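Local coordinates for protein probable translation initiation factor eIF-2B subunit delta (Schizosaccharomyces pombe, PDB 5B04) that forms part of the eIF2B complex, which catalyses the exchange of GDP for GTP on the gamma subunit of translation initiation factor eIF2, at residues 167-178 against 190-201. Numbering follows the deposited sequence.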
loop_
_atom_site.group_PDB
_atom_site.type_symbol
_atom_site.label_atom_id
_atom_site.label_comp_id
_atom_site.label_asym_id
_atom_site.label_seq_id
_atom_site.Cartn_x
_atom_site.Cartn_y
_atom_site.Cartn_z
ATOM N N LEU G 167 8.366 -37.972 11.222
ATOM C CA LEU G 167 7.570 -38.448 10.094
ATOM C C LEU G 167 8.290 -39.555 9.338
ATOM O O LEU G 167 7.692 -40.569 8.979
ATOM C CB LEU G 167 7.245 -37.299 9.139
ATOM C CG LEU G 167 6.442 -37.686 7.896
ATOM C CD1 LEU G 167 5.024 -38.077 8.277
ATOM C CD2 LEU G 167 6.439 -36.561 6.873
ATOM N N LEU G 168 9.581 -39.350 9.099
ATOM C CA LEU G 168 10.383 -40.308 8.351
ATOM C C LEU G 168 10.604 -41.592 9.145
ATOM O O LEU G 168 10.370 -42.686 8.633
ATOM C CB LEU G 168 11.723 -39.685 7.958
ATOM C CG LEU G 168 11.622 -38.614 6.870
ATOM C CD1 LEU G 168 12.967 -37.957 6.613
ATOM C CD2 LEU G 168 11.065 -39.214 5.588
ATOM N N LYS G 169 11.043 -41.452 10.393
ATOM C CA LYS G 169 11.284 -42.600 11.266
ATOM C C LYS G 169 10.022 -43.437 11.456
ATOM O O LYS G 169 10.093 -44.659 11.599
ATOM C CB LYS G 169 11.815 -42.137 12.625
ATOM C CG LYS G 169 13.209 -41.536 12.572
ATOM C CD LYS G 169 13.550 -40.798 13.857
ATOM C CE LYS G 169 13.619 -41.740 15.046
ATOM N NZ LYS G 169 13.999 -41.019 16.294
ATOM N N THR G 170 8.871 -42.773 11.455
ATOM C CA THR G 170 7.589 -43.462 11.541
ATOM C C THR G 170 7.329 -44.253 10.265
ATOM O O THR G 170 6.878 -45.398 10.314
ATOM C CB THR G 170 6.429 -42.474 11.782
ATOM O OG1 THR G 170 6.567 -41.880 13.078
ATOM C CG2 THR G 170 5.086 -43.185 11.699
ATOM N N PHE G 171 7.627 -43.642 9.123
ATOM C CA PHE G 171 7.391 -44.277 7.830
ATOM C C PHE G 171 8.301 -45.478 7.600
ATOM O O PHE G 171 7.969 -46.372 6.822
ATOM C CB PHE G 171 7.561 -43.264 6.697
ATOM C CG PHE G 171 6.350 -42.402 6.472
ATOM C CD1 PHE G 171 5.148 -42.701 7.092
ATOM C CD2 PHE G 171 6.411 -41.299 5.637
ATOM C CE1 PHE G 171 4.031 -41.913 6.888
ATOM C CE2 PHE G 171 5.297 -40.508 5.427
ATOM C CZ PHE G 171 4.106 -40.816 6.054
ATOM N N LYS G 172 9.450 -45.501 8.270
ATOM C CA LYS G 172 10.313 -46.673 8.218
ATOM C C LYS G 172 9.624 -47.828 8.925
ATOM O O LYS G 172 9.571 -48.940 8.405
ATOM C CB LYS G 172 11.677 -46.399 8.850
ATOM C CG LYS G 172 12.326 -45.107 8.398
ATOM C CD LYS G 172 13.829 -45.112 8.640
ATOM C CE LYS G 172 14.220 -45.918 9.862
ATOM N NZ LYS G 172 15.690 -45.862 10.089
ATOM N N ILE G 173 9.092 -47.547 10.112
ATOM C CA ILE G 173 8.294 -48.512 10.858
ATOM C C ILE G 173 7.113 -48.976 10.013
ATOM O O ILE G 173 6.767 -50.158 10.005
ATOM C CB ILE G 173 7.774 -47.917 12.186
ATOM C CG1 ILE G 173 8.942 -47.493 13.081
ATOM C CG2 ILE G 173 6.878 -48.911 12.909
ATOM C CD1 ILE G 173 9.516 -48.617 13.919
ATOM N N VAL G 174 6.507 -48.033 9.296
ATOM C CA VAL G 174 5.408 -48.341 8.392
ATOM C C VAL G 174 5.845 -49.346 7.333
ATOM O O VAL G 174 5.232 -50.399 7.179
ATOM C CB VAL G 174 4.872 -47.075 7.697
ATOM C CG1 VAL G 174 3.913 -47.445 6.575
ATOM C CG2 VAL G 174 4.198 -46.164 8.706
ATOM N N ILE G 175 6.917 -49.017 6.619
ATOM C CA ILE G 175 7.432 -49.873 5.557
ATOM C C ILE G 175 8.007 -51.177 6.118
ATOM O O ILE G 175 7.848 -52.243 5.520
ATOM C CB ILE G 175 8.504 -49.135 4.719
ATOM C CG1 ILE G 175 7.848 -48.039 3.875
ATOM C CG2 ILE G 175 9.257 -50.097 3.814
ATOM C CD1 ILE G 175 8.827 -47.215 3.069
ATOM N N GLN G 176 8.654 -51.093 7.278
ATOM C CA GLN G 176 9.227 -52.276 7.918
ATOM C C GLN G 176 8.148 -53.293 8.284
ATOM O O GLN G 176 8.310 -54.491 8.052
ATOM C CB GLN G 176 10.020 -51.887 9.169
ATOM C CG GLN G 176 10.668 -53.059 9.888
ATOM C CD GLN G 176 11.827 -53.653 9.110
ATOM O OE1 GLN G 176 11.630 -54.407 8.157
ATOM N NE2 GLN G 176 13.045 -53.315 9.517
ATOM N N ASP G 177 7.048 -52.811 8.853
ATOM C CA ASP G 177 5.938 -53.680 9.231
ATOM C C ASP G 177 5.063 -53.962 8.013
ATOM O O ASP G 177 4.176 -54.813 8.060
ATOM C CB ASP G 177 5.125 -53.056 10.369
ATOM C CG ASP G 177 5.836 -53.134 11.705
ATOM O OD1 ASP G 177 6.734 -53.990 11.854
ATOM O OD2 ASP G 177 5.491 -52.344 12.609
ATOM N N TYR G 178 5.319 -53.241 6.926
ATOM C CA TYR G 178 4.539 -53.397 5.701
ATOM C C TYR G 178 4.722 -54.757 5.041
ATOM O O TYR G 178 5.846 -55.170 4.750
ATOM C CB TYR G 178 4.906 -52.299 4.700
ATOM C CG TYR G 178 4.216 -52.415 3.363
ATOM C CD1 TYR G 178 2.888 -52.039 3.208
ATOM C CD2 TYR G 178 4.897 -52.887 2.251
ATOM C CE1 TYR G 178 2.256 -52.140 1.983
ATOM C CE2 TYR G 178 4.275 -52.992 1.026
ATOM C CZ TYR G 178 2.956 -52.617 0.895
ATOM O OH TYR G 178 2.336 -52.720 -0.329
ATOM N N LEU G 190 3.184 -50.093 -2.429
ATOM C CA LEU G 190 3.735 -49.476 -1.226
ATOM C C LEU G 190 3.404 -47.990 -1.213
ATOM O O LEU G 190 3.160 -47.410 -0.156
ATOM C CB LEU G 190 5.249 -49.685 -1.120
ATOM C CG LEU G 190 5.930 -49.057 0.107
ATOM C CD1 LEU G 190 5.212 -49.403 1.406
ATOM C CD2 LEU G 190 7.402 -49.445 0.197
ATOM N N THR G 191 3.381 -47.383 -2.394
ATOM C CA THR G 191 3.103 -45.958 -2.508
ATOM C C THR G 191 1.649 -45.634 -2.171
ATOM O O THR G 191 1.334 -44.511 -1.782
ATOM C CB THR G 191 3.425 -45.433 -3.918
ATOM O OG1 THR G 191 3.122 -44.035 -3.989
ATOM C CG2 THR G 191 2.616 -46.177 -4.970
ATOM N N THR G 192 0.768 -46.619 -2.318
ATOM C CA THR G 192 -0.648 -46.431 -2.019
ATOM C C THR G 192 -0.898 -46.534 -0.518
ATOM O O THR G 192 -1.640 -45.735 0.055
ATOM C CB THR G 192 -1.523 -47.460 -2.760
ATOM O OG1 THR G 192 -1.431 -47.238 -4.172
ATOM C CG2 THR G 192 -2.978 -47.338 -2.330
ATOM N N HIS G 193 -0.270 -47.524 0.110
ATOM C CA HIS G 193 -0.374 -47.710 1.552
ATOM C C HIS G 193 0.188 -46.497 2.286
ATOM O O HIS G 193 -0.373 -46.048 3.285
ATOM C CB HIS G 193 0.360 -48.981 1.982
ATOM C CG HIS G 193 0.176 -49.328 3.427
ATOM N ND1 HIS G 193 1.230 -49.423 4.309
ATOM C CD2 HIS G 193 -0.940 -49.604 4.142
ATOM C CE1 HIS G 193 0.772 -49.743 5.507
ATOM N NE2 HIS G 193 -0.542 -49.858 5.432
ATOM N N ILE G 194 1.297 -45.970 1.774
ATOM C CA ILE G 194 1.895 -44.753 2.309
ATOM C C ILE G 194 0.921 -43.584 2.190
ATOM O O ILE G 194 0.739 -42.818 3.137
ATOM C CB ILE G 194 3.215 -44.408 1.586
ATOM C CG1 ILE G 194 4.335 -45.342 2.047
ATOM C CG2 ILE G 194 3.612 -42.964 1.843
ATOM C CD1 ILE G 194 4.690 -45.196 3.511
ATOM N N ASN G 195 0.284 -43.467 1.027
ATOM C CA ASN G 195 -0.688 -42.407 0.778
ATOM C C ASN G 195 -1.842 -42.414 1.776
ATOM O O ASN G 195 -2.399 -41.365 2.098
ATOM C CB ASN G 195 -1.242 -42.519 -0.645
ATOM C CG ASN G 195 -0.304 -41.932 -1.683
ATOM O OD1 ASN G 195 0.827 -41.558 -1.375
ATOM N ND2 ASN G 195 -0.773 -41.849 -2.923
ATOM N N SER G 196 -2.197 -43.599 2.262
ATOM C CA SER G 196 -3.256 -43.730 3.256
ATOM C C SER G 196 -2.834 -43.108 4.582
ATOM O O SER G 196 -3.607 -42.390 5.216
ATOM C CB SER G 196 -3.628 -45.200 3.458
ATOM O OG SER G 196 -4.263 -45.728 2.308
ATOM N N GLN G 197 -1.600 -43.390 4.992
ATOM C CA GLN G 197 -1.065 -42.856 6.237
ATOM C C GLN G 197 -0.950 -41.336 6.165
ATOM O O GLN G 197 -1.196 -40.636 7.145
ATOM C CB GLN G 197 0.300 -43.475 6.547
ATOM C CG GLN G 197 0.387 -44.971 6.277
ATOM C CD GLN G 197 -0.653 -45.773 7.039
ATOM O OE1 GLN G 197 -0.483 -46.067 8.221
ATOM N NE2 GLN G 197 -1.734 -46.135 6.359
ATOM N N ILE G 198 -0.578 -40.837 4.990
ATOM C CA ILE G 198 -0.431 -39.404 4.769
ATOM C C ILE G 198 -1.774 -38.686 4.861
ATOM O O ILE G 198 -1.882 -37.630 5.486
ATOM C CB ILE G 198 0.209 -39.111 3.396
ATOM C CG1 ILE G 198 1.612 -39.715 3.322
ATOM C CG2 ILE G 198 0.266 -37.613 3.137
ATOM C CD1 ILE G 198 2.297 -39.501 1.990
ATOM N N ALA G 199 -2.795 -39.270 4.239
ATOM C CA ALA G 199 -4.132 -38.681 4.215
ATOM C C ALA G 199 -4.698 -38.514 5.621
ATOM O O ALA G 199 -5.389 -37.537 5.910
ATOM C CB ALA G 199 -5.066 -39.531 3.368
ATOM N N TYR G 200 -4.402 -39.473 6.492
ATOM C CA TYR G 200 -4.832 -39.401 7.881
ATOM C C TYR G 200 -4.064 -38.320 8.634
ATOM O O TYR G 200 -4.643 -37.564 9.413
ATOM C CB TYR G 200 -4.648 -40.757 8.569
ATOM C CG TYR G 200 -4.668 -40.693 10.081
ATOM C CD1 TYR G 200 -5.864 -40.572 10.776
ATOM C CD2 TYR G 200 -3.489 -40.766 10.813
ATOM C CE1 TYR G 200 -5.885 -40.516 12.159
ATOM C CE2 TYR G 200 -3.500 -40.711 12.193
ATOM C CZ TYR G 200 -4.699 -40.587 12.861
ATOM O OH TYR G 200 -4.712 -40.533 14.236
ATOM N N LEU G 201 -2.760 -38.250 8.388
ATOM C CA LEU G 201 -1.894 -37.298 9.075
ATOM C C LEU G 201 -2.215 -35.851 8.713
ATOM O O LEU G 201 -2.153 -34.964 9.565
ATOM C CB LEU G 201 -0.426 -37.596 8.762
ATOM C CG LEU G 201 0.169 -38.822 9.454
ATOM C CD1 LEU G 201 1.594 -39.061 8.989
ATOM C CD2 LEU G 201 0.118 -38.659 10.964
#
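From L167 pairing with L201 at one end to I175 with L190 at the other, the two helical segments run in roughly opposing directions, their axes inclined at 135° and 11.0 Å apart at closest approach. No hydrogen bond spans them, so the contact rests on side-chain packing. F171 provides the central knob: its ring sits in a hole formed by I194, Q197, I198 and L201, with I194 CD1 over one face and F171 CZ 3.9 Å from I198 CG1. Beyond it, L167 CD1 meets L201 CD1 at 3.6 Å. V174 CG1, anti to the backbone N (chi1 169°), reaches I194 CD1 at 3.9 Å. I175 and L190 cross at about a right angle, I175 CG1 lying 3.9 Å from L190 CD1. These segments belong to consecutive helices, 160-177 and 186-204, of the helical part that precedes the mostly parallel, Rossmann-like sheet in this eIF2B alpha/beta/delta family subunit; helix 209-224 adds M211, L218 and I222 to the same apolar layer. Y178, just past the first helix, takes L190 CD1 over its ring centre, 3.6 Å from the centroid and close to the ring normal, evidence for a CH-pi contact. Its ring also lies obliquely against that of H193, with planes at 34° and centroids 5.1 Å apart. The Y178 hydroxyl is hydrogen-bonded to H189 ND1, while S34 of the neighbouring gamma subunit packs on both Y178 and H193. Q197 packs its CB against F171 CE1 (4.1 Å), while its OE1 accepts from H142 N and its NE2 donates to D140 O.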